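Local atomic coordinates of putative uncharacterized protein PH0594 (Pyrococcus horikoshii, PDB entry 4HXF), a protein that acts as a self-compartmentalizing hexameric serine protease of the prolyl oligopeptidase family, assigned as an acylaminoacyl peptidase. Residues 487-492 against 544-549; 471-476 against 536-541; 526-531 against 555-560. All blocks are in the same frame, centred on the assembly; numbering follows the deposited sequence.

Six segments follow one another from the N terminus as 471-476, 487-492, 526-531, 536-541, 544-549 and 555-560, the second three returning to the first three in the same order. Contact 2 opens first and closes a loop of 59 residues, contact 1 closes one of 51, and contact 3 one of 23; none nests inside another and each crosses both others. All three belong to the alpha/beta-hydrolase domain. Contact 2 lays helix 467-478 on strand 538-543, contact 1 joins the turns that follow neighbouring strands 484-488 and 538-543 beside the bound inhibitor, and contact 3 packs helix 552-563 on a short 3-10 segment. Asn-473, Ser-487, Ser-492 and Phe-557 link them.

Contact 1 of 3, residues 487-492 against 544-549; sequences SENGIS and LEDYRC. With Y3A (N-[(benzyloxy)carbonyl]glycyl-N-[(2S,3R)-4-chloro-3-hydroxy-1-phenylbutan-2-yl]glycinamide), chain B.
Asp-546 meets Asn-489 side chain to side chain, in a hydrogen bond from ND2 of Asn-489 to OD2 of Asp-546 (2.8 Å). The amide and carboxylate lie nearly in one plane, and OD2 is approached at its anti lone pair, away from OD1. That oxygen is also hydrogen-bonded to ND1 of His-578. The other oxygen folds the loop: OD1 of Asp-546 accepts the backbone N of Cys-549 at 2.8 Å in an almost straight bond (175°) from above the carboxylate plane, an Asx motif, with a weak second bond from Arg-548 N. With CG anti to its own backbone N (chi1 -176°), Asp-546 holds its carboxylate between its own turn and Asn-489. The asparagine amide is itself fixed, giving ND2 also to Ser-543 OG and accepting His-580 NE2 at OD1.

Arg-548 turns to the inhibitor. Its chain bends at chi2 and chi3 and brings NH2 to 2.8 Å from O3 of Y3A, which sits at the edge of the guanidinium, in its plane, while NE pairs with Asp-502. Cys-549 carries the largest share of the interface: its CB lies 3.4 Å from Gly-490 O, a buried carbonyl without a polar partner, and its SG rests near CD1 of Ile-491 (4.0 Å). The inhibitor's benzyl group lies beside both: ring atom CD1 is 3.8 Å from Cys-549 SG, and methylene CB4 is 3.9 Å from Ile-491 CD1.

Asp-546, His-578 and Ser-466 are arranged as expected for the Ser-His-Asp triad of this family, so Asp-546 is probably its acid. Asn-489, a probable second-shell residue, would help hold the carboxylate in its rotation, with the backbone N of Cys-549. The contact thus joins this polar network to an apolar pocket wall.

Contact 2 of 3, residues 471-476 against 536-541; sequences MTNWAL and APLLLI
The CD2 methyl of Leu-476, the residue with the most surface buried here, reaches from helix 467-478 onto the start of strand 538-543 and the loop leading into it, 4.0 Å from CB of Leu-538 and 4.2 Å from CB of Ala-536. The same methyl also lies by the backbone oxygen of Ala-536. Leu-538 answers from the strand: a chi1 of 173° turns its CG away from the backbone N and brings CD1 beside Leu-476 CD2 and within 4.3 Å of CG2 of Thr-472, so that one leucine branch bridges two consecutive turns of the helix. Asn-473 is the third contributor. Its OD1 sits 3.9 Å from CD2 of Leu-540, the two side chains crossing at about a right angle, but the amide is used chiefly for polar bonds, OD1 with Ser-487 OG and ND2 with Ile-491 O. Beside Leu-476 a water joins the backbones, donating to Leu-476 O and accepting from Ala-536 N.

The axes of segments 471-476 and 538-541 run nearly antiparallel (158°), 10.6 Å apart at their closest. Helix 467-478 leads from the likely nucleophile elbow to strand 484-488, and here it reaches past that strand to its neighbour, 538-543. Leu-538 is shared with Phe-557 and Leu-561 of helix 552-563, and Leu-540 with Tyr-558 of the same helix.

Contact 3 of 3, residues 526-531 against 555-560; sequences SPLFYA and LMFYHV
Leu-528 pushes its CD1 methyl onto the backbone of helix 552-563, 3.8 Å from CA of Phe-557 and near the carbonyl oxygen of Met-556. The side chain extends toward the helix: CD1 is 4.1 Å from CD1 of Phe-557, at the edge of the ring and near its plane, and 4.0 Å from CG2 of Val-560. Residues one turn apart, Phe-557 and Val-560, thus receive a single leucine methyl between them. The phenyl ring reaches toward the 3-10 segment, placing its CZ 4.1 Å from CB of Pro-527 and its CE1 3.9 Å from the oxygen of Pro-527. Further along, CB of Ala-531 meets CG1 of Val-560 at 3.8 Å.

Tyr-558 OH bonds to Asp-136 O of a neighbouring subunit, and His-559 uses ND1 on Ala-499 O and NE2 on Ala-139 N of that same subunit. The chemistry differs accordingly: the two segments meet by apolar packing, without hydrogen bonds between them, while Leu-528 N is held by Ser-492 O, whereas Tyr-558 and His-559 add polar bonds to the neighbouring subunit, on which Leu-555 and Met-556 also pack.

Contact 1 of 3, residues 487-492 against 544-549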
loop_
_atom_site.group_PDB
_atom_site.type_symbol
_atom_site.label_atom_id
_atom_site.label_comp_id
_atom_site.label_asym_id
_atom_site.label_seq_id
_atom_site.Cartn_x
_atom_site.Cartn_y
_atom_site.Cartn_z
ATOM N N SER A 487 -27.564 34.181 8.297
ATOM C CA SER A 487 -27.517 33.790 9.727
ATOM C C SER A 487 -26.682 32.535 9.865
ATOM O O SER A 487 -26.966 31.527 9.223
ATOM C CB SER A 487 -28.939 33.492 10.174
ATOM O OG SER A 487 -29.007 32.770 11.410
ATOM N N GLU A 488 -25.696 32.553 10.731
ATOM C CA GLU A 488 -24.730 31.422 10.826
ATOM C C GLU A 488 -24.656 30.915 12.247
ATOM O O GLU A 488 -24.569 31.659 13.214
ATOM C CB GLU A 488 -23.347 31.847 10.404
ATOM C CG GLU A 488 -23.292 32.726 9.204
ATOM C CD GLU A 488 -21.899 32.844 8.654
ATOM O OE1 GLU A 488 -21.188 31.795 8.707
ATOM O OE2 GLU A 488 -21.505 34.001 8.254
ATOM N N ASN A 489 -24.782 29.589 12.386
ATOM C CA ASN A 489 -24.513 28.918 13.632
ATOM C C ASN A 489 -25.245 29.630 14.794
ATOM O O ASN A 489 -24.685 29.876 15.862
ATOM C CB ASN A 489 -23.015 28.791 13.900
ATOM C CG ASN A 489 -22.321 27.930 12.887
ATOM O OD1 ASN A 489 -22.073 28.403 11.724
ATOM N ND2 ASN A 489 -22.015 26.678 13.268
ATOM N N GLY A 490 -26.521 29.940 14.523
ATOM C CA GLY A 490 -27.345 30.834 15.337
ATOM C C GLY A 490 -28.235 30.173 16.368
ATOM O O GLY A 490 -28.055 29.064 16.692
ATOM N N ILE A 491 -29.158 30.925 16.880
ATOM C CA ILE A 491 -30.284 30.442 17.647
ATOM C C ILE A 491 -31.581 30.904 17.041
ATOM O O ILE A 491 -31.754 32.060 16.740
ATOM C CB ILE A 491 -30.186 30.950 19.129
ATOM C CG1 ILE A 491 -28.891 30.546 19.795
ATOM C CG2 ILE A 491 -31.417 30.434 19.928
ATOM C CD1 ILE A 491 -27.859 31.723 19.845
ATOM N N SER A 492 -32.468 29.937 16.846
ATOM C CA SER A 492 -33.875 30.123 16.519
ATOM C C SER A 492 -34.840 29.762 17.671
ATOM O O SER A 492 -35.945 30.313 17.644
ATOM C CB SER A 492 -34.370 29.441 15.221
ATOM O OG SER A 492 -34.297 28.039 15.286
ATOM N N LEU A 544 -21.612 20.853 11.186
ATOM C CA LEU A 544 -22.085 19.608 11.902
ATOM C C LEU A 544 -21.425 19.310 13.215
ATOM O O LEU A 544 -21.881 18.449 13.955
ATOM C CB LEU A 544 -22.010 18.365 11.047
ATOM C CG LEU A 544 -23.082 18.313 9.936
ATOM C CD1 LEU A 544 -22.940 16.996 9.087
ATOM C CD2 LEU A 544 -24.502 18.412 10.512
ATOM N N GLU A 545 -20.330 20.014 13.539
ATOM C CA GLU A 545 -19.645 19.749 14.805
ATOM C C GLU A 545 -19.829 20.918 15.758
ATOM O O GLU A 545 -19.077 21.055 16.749
ATOM C CB GLU A 545 -18.161 19.367 14.571
ATOM C CG GLU A 545 -17.976 18.152 13.697
ATOM C CD GLU A 545 -16.498 17.944 13.315
ATOM O OE1 GLU A 545 -15.864 18.770 12.646
ATOM O OE2 GLU A 545 -15.981 16.940 13.789
ATOM N N ASP A 546 -20.760 21.822 15.439
ATOM C CA ASP A 546 -21.074 22.938 16.338
ATOM C C ASP A 546 -22.002 22.442 17.480
ATOM O O ASP A 546 -23.182 22.089 17.245
ATOM C CB ASP A 546 -21.768 24.099 15.636
ATOM C CG ASP A 546 -21.986 25.281 16.578
ATOM O OD1 ASP A 546 -21.860 25.148 17.821
ATOM O OD2 ASP A 546 -22.144 26.423 16.065
ATOM N N TYR A 547 -21.422 22.237 18.655
ATOM C CA TYR A 547 -22.220 21.817 19.824
ATOM C C TYR A 547 -22.641 22.967 20.722
ATOM O O TYR A 547 -23.396 22.773 21.704
ATOM C CB TYR A 547 -21.524 20.726 20.598
ATOM C CG TYR A 547 -21.095 19.563 19.664
ATOM C CD1 TYR A 547 -19.813 19.050 19.728
ATOM C CD2 TYR A 547 -21.955 19.076 18.714
ATOM C CE1 TYR A 547 -19.431 18.056 18.856
ATOM C CE2 TYR A 547 -21.542 18.059 17.817
ATOM C CZ TYR A 547 -20.269 17.568 17.927
ATOM O OH TYR A 547 -19.796 16.579 17.036
ATOM N N ARG A 548 -22.126 24.148 20.441
ATOM C CA ARG A 548 -22.519 25.366 21.120
ATOM C C ARG A 548 -23.892 25.864 20.714
ATOM O O ARG A 548 -24.686 26.205 21.548
ATOM C CB ARG A 548 -21.487 26.462 20.845
ATOM C CG ARG A 548 -21.712 27.817 21.523
ATOM C CD ARG A 548 -21.867 27.792 23.080
ATOM N NE ARG A 548 -20.915 26.887 23.651
ATOM C CZ ARG A 548 -19.623 27.146 23.804
ATOM N NH1 ARG A 548 -18.771 26.170 24.164
ATOM N NH2 ARG A 548 -19.200 28.409 23.634
ATOM N N CYS A 549 -24.126 25.798 19.389
ATOM C CA CYS A 549 -25.412 26.029 18.768
ATOM C C CYS A 549 -25.612 24.832 17.835
ATOM O O CYS A 549 -25.192 24.855 16.651
ATOM C CB CYS A 549 -25.502 27.321 17.997
ATOM S SG CYS A 549 -25.257 28.801 19.056
HETATM N N3 Y3A B . -19.416 32.171 24.885
HETATM C CA3 Y3A B . -20.859 32.401 24.685
HETATM C C3 Y3A B . -21.217 31.616 23.419
HETATM O O3 Y3A B . -20.606 30.692 22.920
HETATM C C4 Y3A B . -21.972 32.344 20.184
HETATM O O4 Y3A B . -22.209 33.700 20.297
HETATM C CA4 Y3A B . -22.713 31.645 21.310
HETATM N N4 Y3A B . -22.291 32.333 22.559
HETATM C CB4 Y3A B . -24.250 31.887 21.364
HETATM C CG4 Y3A B . -24.929 31.194 22.499
HETATM C CD1 Y3A B . -25.000 29.802 22.665
HETATM C CD2 Y3A B . -25.611 31.958 23.436
HETATM C CE1 Y3A B . -25.661 29.196 23.717
HETATM C CE2 Y3A B . -26.274 31.368 24.502
HETATM C CZ4 Y3A B . -26.273 30.016 24.653
HETATM C C15 Y3A B . -20.547 31.769 19.843
#

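Contact 2 of 3, residues 471-476 against 536-541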
loop_
_atom_site.group_PDB
_atom_site.type_symbol
_atom_site.label_atom_id
_atom_site.label_comp_id
_atom_site.label_asym_id
_atom_site.label_seq_id
_atom_site.Cartn_x
_atom_site.Cartn_y
_atom_site.Cartn_z
ATOM N N MET A 471 -29.583 37.112 16.192
ATOM C CA MET A 471 -30.110 38.456 15.951
ATOM C C MET A 471 -30.452 38.771 14.493
ATOM O O MET A 471 -31.393 39.496 14.242
ATOM C CB MET A 471 -29.124 39.510 16.365
ATOM C CG MET A 471 -29.646 40.947 16.400
ATOM S SD MET A 471 -30.850 41.175 17.725
ATOM C CE MET A 471 -29.918 40.840 19.185
ATOM N N THR A 472 -29.797 38.128 13.561
ATOM C CA THR A 472 -30.169 38.157 12.161
ATOM C C THR A 472 -31.541 37.501 11.979
ATOM O O THR A 472 -32.425 38.033 11.322
ATOM C CB THR A 472 -29.115 37.416 11.273
ATOM O OG1 THR A 472 -27.870 38.154 11.335
ATOM C CG2 THR A 472 -29.522 37.346 9.802
ATOM N N ASN A 473 -31.679 36.298 12.542
ATOM C CA ASN A 473 -33.005 35.613 12.541
ATOM C C ASN A 473 -34.112 36.510 13.067
ATOM O O ASN A 473 -35.219 36.723 12.528
ATOM C CB ASN A 473 -32.994 34.319 13.375
ATOM C CG ASN A 473 -32.053 33.254 12.883
ATOM O OD1 ASN A 473 -31.601 33.252 11.723
ATOM N ND2 ASN A 473 -31.766 32.264 13.793
ATOM N N TRP A 474 -33.816 37.103 14.236
ATOM C CA TRP A 474 -34.764 37.935 14.959
ATOM C C TRP A 474 -35.125 39.142 14.188
ATOM O O TRP A 474 -36.294 39.475 13.973
ATOM C CB TRP A 474 -34.132 38.306 16.276
ATOM C CG TRP A 474 -35.074 39.041 17.221
ATOM C CD1 TRP A 474 -34.893 40.312 17.650
ATOM C CD2 TRP A 474 -36.214 38.507 17.999
ATOM N NE1 TRP A 474 -35.865 40.685 18.520
ATOM C CE2 TRP A 474 -36.714 39.616 18.783
ATOM C CE3 TRP A 474 -36.903 37.300 18.045
ATOM C CZ2 TRP A 474 -37.723 39.469 19.670
ATOM C CZ3 TRP A 474 -37.981 37.171 18.887
ATOM C CH2 TRP A 474 -38.416 38.211 19.689
ATOM N N ALA A 475 -34.126 39.812 13.633
ATOM C CA ALA A 475 -34.311 41.026 12.861
ATOM C C ALA A 475 -35.248 40.798 11.657
ATOM O O ALA A 475 -36.153 41.620 11.355
ATOM C CB ALA A 475 -32.963 41.508 12.329
ATOM N N LEU A 476 -35.093 39.633 11.028
ATOM C CA LEU A 476 -35.928 39.384 9.830
ATOM C C LEU A 476 -37.349 39.054 10.236
ATOM O O LEU A 476 -38.299 39.226 9.464
ATOM C CB LEU A 476 -35.372 38.235 8.995
ATOM C CG LEU A 476 -34.404 38.653 7.893
ATOM C CD1 LEU A 476 -33.377 39.704 8.180
ATOM C CD2 LEU A 476 -33.929 37.398 7.085
ATOM N N ALA A 536 -37.676 38.691 3.820
ATOM C CA ALA A 536 -36.417 38.833 3.104
ATOM C C ALA A 536 -35.762 37.504 2.882
ATOM O O ALA A 536 -35.796 36.661 3.777
ATOM C CB ALA A 536 -35.442 39.713 3.947
ATOM N N PRO A 537 -35.129 37.304 1.736
ATOM C CA PRO A 537 -34.368 36.049 1.554
ATOM C C PRO A 537 -33.279 35.843 2.599
ATOM O O PRO A 537 -32.577 36.820 2.989
ATOM C CB PRO A 537 -33.739 36.172 0.166
ATOM C CG PRO A 537 -33.948 37.602 -0.188
ATOM C CD PRO A 537 -35.059 38.179 0.570
ATOM N N LEU A 538 -33.169 34.615 3.035
ATOM C CA LEU A 538 -32.270 34.253 4.131
ATOM C C LEU A 538 -31.420 33.030 3.740
ATOM O O LEU A 538 -31.889 32.056 3.221
ATOM C CB LEU A 538 -33.099 33.914 5.366
ATOM C CG LEU A 538 -32.308 33.348 6.553
ATOM C CD1 LEU A 538 -31.312 34.376 7.186
ATOM C CD2 LEU A 538 -33.363 32.873 7.607
ATOM N N LEU A 539 -30.138 33.129 3.993
ATOM C CA LEU A 539 -29.179 32.012 3.917
ATOM C C LEU A 539 -28.821 31.662 5.304
ATOM O O LEU A 539 -28.327 32.520 6.105
ATOM C CB LEU A 539 -27.902 32.399 3.148
ATOM C CG LEU A 539 -26.836 31.317 3.124
ATOM C CD1 LEU A 539 -27.254 29.979 2.457
ATOM C CD2 LEU A 539 -25.591 31.970 2.459
ATOM N N LEU A 540 -29.065 30.409 5.637
ATOM C CA LEU A 540 -28.639 29.803 6.908
ATOM C C LEU A 540 -27.385 28.986 6.668
ATOM O O LEU A 540 -27.266 28.219 5.678
ATOM C CB LEU A 540 -29.761 28.907 7.509
ATOM C CG LEU A 540 -30.919 29.701 8.080
ATOM C CD1 LEU A 540 -32.225 28.818 8.058
ATOM C CD2 LEU A 540 -30.550 30.242 9.514
ATOM N N ILE A 541 -26.344 29.217 7.517
ATOM C CA ILE A 541 -25.115 28.448 7.444
ATOM C C ILE A 541 -24.975 27.763 8.763
ATOM O O ILE A 541 -25.108 28.414 9.834
ATOM C CB ILE A 541 -23.903 29.389 7.202
ATOM C CG1 ILE A 541 -23.985 30.024 5.833
ATOM C CG2 ILE A 541 -22.596 28.557 7.310
ATOM C CD1 ILE A 541 -22.971 31.090 5.428
HETATM O O HOH W 1 -37.855 39.749 6.745
#

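Contact 3 of 3, residues 526-531 against 555-560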
loop_
_atom_site.group_PDB
_atom_site.type_symbol
_atom_site.label_atom_id
_atom_site.label_comp_id
_atom_site.label_asym_id
_atom_site.label_seq_id
_atom_site.Cartn_x
_atom_site.Cartn_y
_atom_site.Cartn_z
ATOM N N SER A 526 -37.835 33.851 20.883
ATOM C CA SER A 526 -37.271 32.936 19.921
ATOM C C SER A 526 -37.779 33.220 18.514
ATOM O O SER A 526 -38.999 33.173 18.291
ATOM C CB SER A 526 -37.664 31.479 20.302
ATOM O OG SER A 526 -36.901 31.017 21.461
ATOM N N PRO A 527 -36.878 33.440 17.567
ATOM C CA PRO A 527 -37.283 33.700 16.144
ATOM C C PRO A 527 -38.223 32.634 15.528
ATOM O O PRO A 527 -39.071 33.032 14.742
ATOM C CB PRO A 527 -35.959 33.766 15.385
ATOM C CG PRO A 527 -34.981 34.229 16.455
ATOM C CD PRO A 527 -35.449 33.686 17.749
ATOM N N LEU A 528 -38.037 31.378 15.916
ATOM C CA LEU A 528 -38.826 30.297 15.339
ATOM C C LEU A 528 -40.306 30.597 15.347
ATOM O O LEU A 528 -41.018 30.339 14.355
ATOM C CB LEU A 528 -38.536 28.947 16.042
ATOM C CG LEU A 528 -39.133 27.728 15.339
ATOM C CD1 LEU A 528 -38.351 27.487 14.086
ATOM C CD2 LEU A 528 -38.987 26.478 16.283
ATOM N N PHE A 529 -40.790 31.163 16.429
ATOM C CA PHE A 529 -42.221 31.349 16.612
ATOM C C PHE A 529 -42.797 32.502 15.770
ATOM O O PHE A 529 -44.040 32.662 15.658
ATOM C CB PHE A 529 -42.530 31.559 18.061
ATOM C CG PHE A 529 -42.297 30.369 18.840
ATOM C CD1 PHE A 529 -41.072 30.057 19.323
ATOM C CD2 PHE A 529 -43.293 29.387 18.899
ATOM C CE1 PHE A 529 -40.824 28.877 19.946
ATOM C CE2 PHE A 529 -43.067 28.139 19.513
ATOM C CZ PHE A 529 -41.804 27.907 20.089
ATOM N N TYR A 530 -41.922 33.318 15.197
ATOM C CA TYR A 530 -42.298 34.459 14.367
ATOM C C TYR A 530 -41.908 34.319 12.946
ATOM O O TYR A 530 -41.876 35.284 12.171
ATOM C CB TYR A 530 -41.571 35.717 14.944
ATOM C CG TYR A 530 -41.905 35.997 16.427
ATOM C CD1 TYR A 530 -41.097 35.495 17.447
ATOM C CD2 TYR A 530 -42.830 36.945 16.788
ATOM C CE1 TYR A 530 -41.334 35.786 18.760
ATOM C CE2 TYR A 530 -43.021 37.304 18.154
ATOM C CZ TYR A 530 -42.231 36.706 19.115
ATOM O OH TYR A 530 -42.564 36.956 20.438
ATOM N N ALA A 531 -41.588 33.069 12.557
ATOM C CA ALA A 531 -41.212 32.758 11.146
ATOM C C ALA A 531 -42.172 33.303 10.103
ATOM O O ALA A 531 -41.712 33.675 9.037
ATOM C CB ALA A 531 -41.105 31.237 11.055
ATOM N N LEU A 555 -31.550 24.222 11.245
ATOM C CA LEU A 555 -32.386 23.360 10.373
ATOM C C LEU A 555 -33.877 23.489 10.709
ATOM O O LEU A 555 -34.768 23.481 9.812
ATOM C CB LEU A 555 -31.880 21.929 10.394
ATOM C CG LEU A 555 -32.630 20.932 9.483
ATOM C CD1 LEU A 555 -32.633 21.496 8.031
ATOM C CD2 LEU A 555 -31.980 19.501 9.511
ATOM N N MET A 556 -34.216 23.667 11.982
ATOM C CA MET A 556 -35.627 23.855 12.347
ATOM C C MET A 556 -36.155 25.120 11.710
ATOM O O MET A 556 -37.258 25.119 11.230
ATOM C CB MET A 556 -35.891 23.805 13.864
ATOM C CG MET A 556 -35.599 22.531 14.540
ATOM S SD MET A 556 -36.181 22.520 16.270
ATOM C CE MET A 556 -35.304 23.886 16.974
ATOM N N PHE A 557 -35.409 26.215 11.802
ATOM C CA PHE A 557 -35.765 27.493 11.246
ATOM C C PHE A 557 -35.924 27.381 9.706
ATOM O O PHE A 557 -36.952 27.815 9.150
ATOM C CB PHE A 557 -34.825 28.577 11.670
ATOM C CG PHE A 557 -35.343 29.999 11.513
ATOM C CD1 PHE A 557 -36.608 30.447 11.924
ATOM C CD2 PHE A 557 -34.447 30.989 11.129
ATOM C CE1 PHE A 557 -36.985 31.756 11.755
ATOM C CE2 PHE A 557 -34.831 32.324 11.045
ATOM C CZ PHE A 557 -36.056 32.714 11.436
ATOM N N TYR A 558 -34.990 26.727 9.072
ATOM C CA TYR A 558 -35.057 26.417 7.659
ATOM C C TYR A 558 -36.328 25.637 7.277
ATOM O O TYR A 558 -37.125 26.098 6.401
ATOM C CB TYR A 558 -33.828 25.624 7.222
ATOM C CG TYR A 558 -33.898 25.217 5.742
ATOM C CD1 TYR A 558 -33.685 26.134 4.728
ATOM C CD2 TYR A 558 -34.307 23.966 5.392
ATOM C CE1 TYR A 558 -33.831 25.776 3.393
ATOM C CE2 TYR A 558 -34.502 23.590 4.080
ATOM C CZ TYR A 558 -34.240 24.519 3.073
ATOM O OH TYR A 558 -34.421 24.224 1.740
ATOM N N HIS A 559 -36.590 24.494 7.953
ATOM C CA HIS A 559 -37.791 23.733 7.605
ATOM C C HIS A 559 -39.115 24.482 7.790
ATOM O O HIS A 559 -40.048 24.390 6.985
ATOM C CB HIS A 559 -37.877 22.420 8.410
ATOM C CG HIS A 559 -36.914 21.363 8.011
ATOM N ND1 HIS A 559 -36.566 20.317 8.827
ATOM C CD2 HIS A 559 -36.335 21.060 6.732
ATOM C CE1 HIS A 559 -35.772 19.419 8.080
ATOM N NE2 HIS A 559 -35.672 19.886 6.830
ATOM N N VAL A 560 -39.174 25.208 8.926
ATOM C CA VAL A 560 -40.391 25.941 9.271
ATOM C C VAL A 560 -40.581 27.066 8.294
ATOM O O VAL A 560 -41.717 27.289 7.816
ATOM C CB VAL A 560 -40.402 26.383 10.734
ATOM C CG1 VAL A 560 -41.448 27.462 10.933
ATOM C CG2 VAL A 560 -40.568 25.169 11.690
#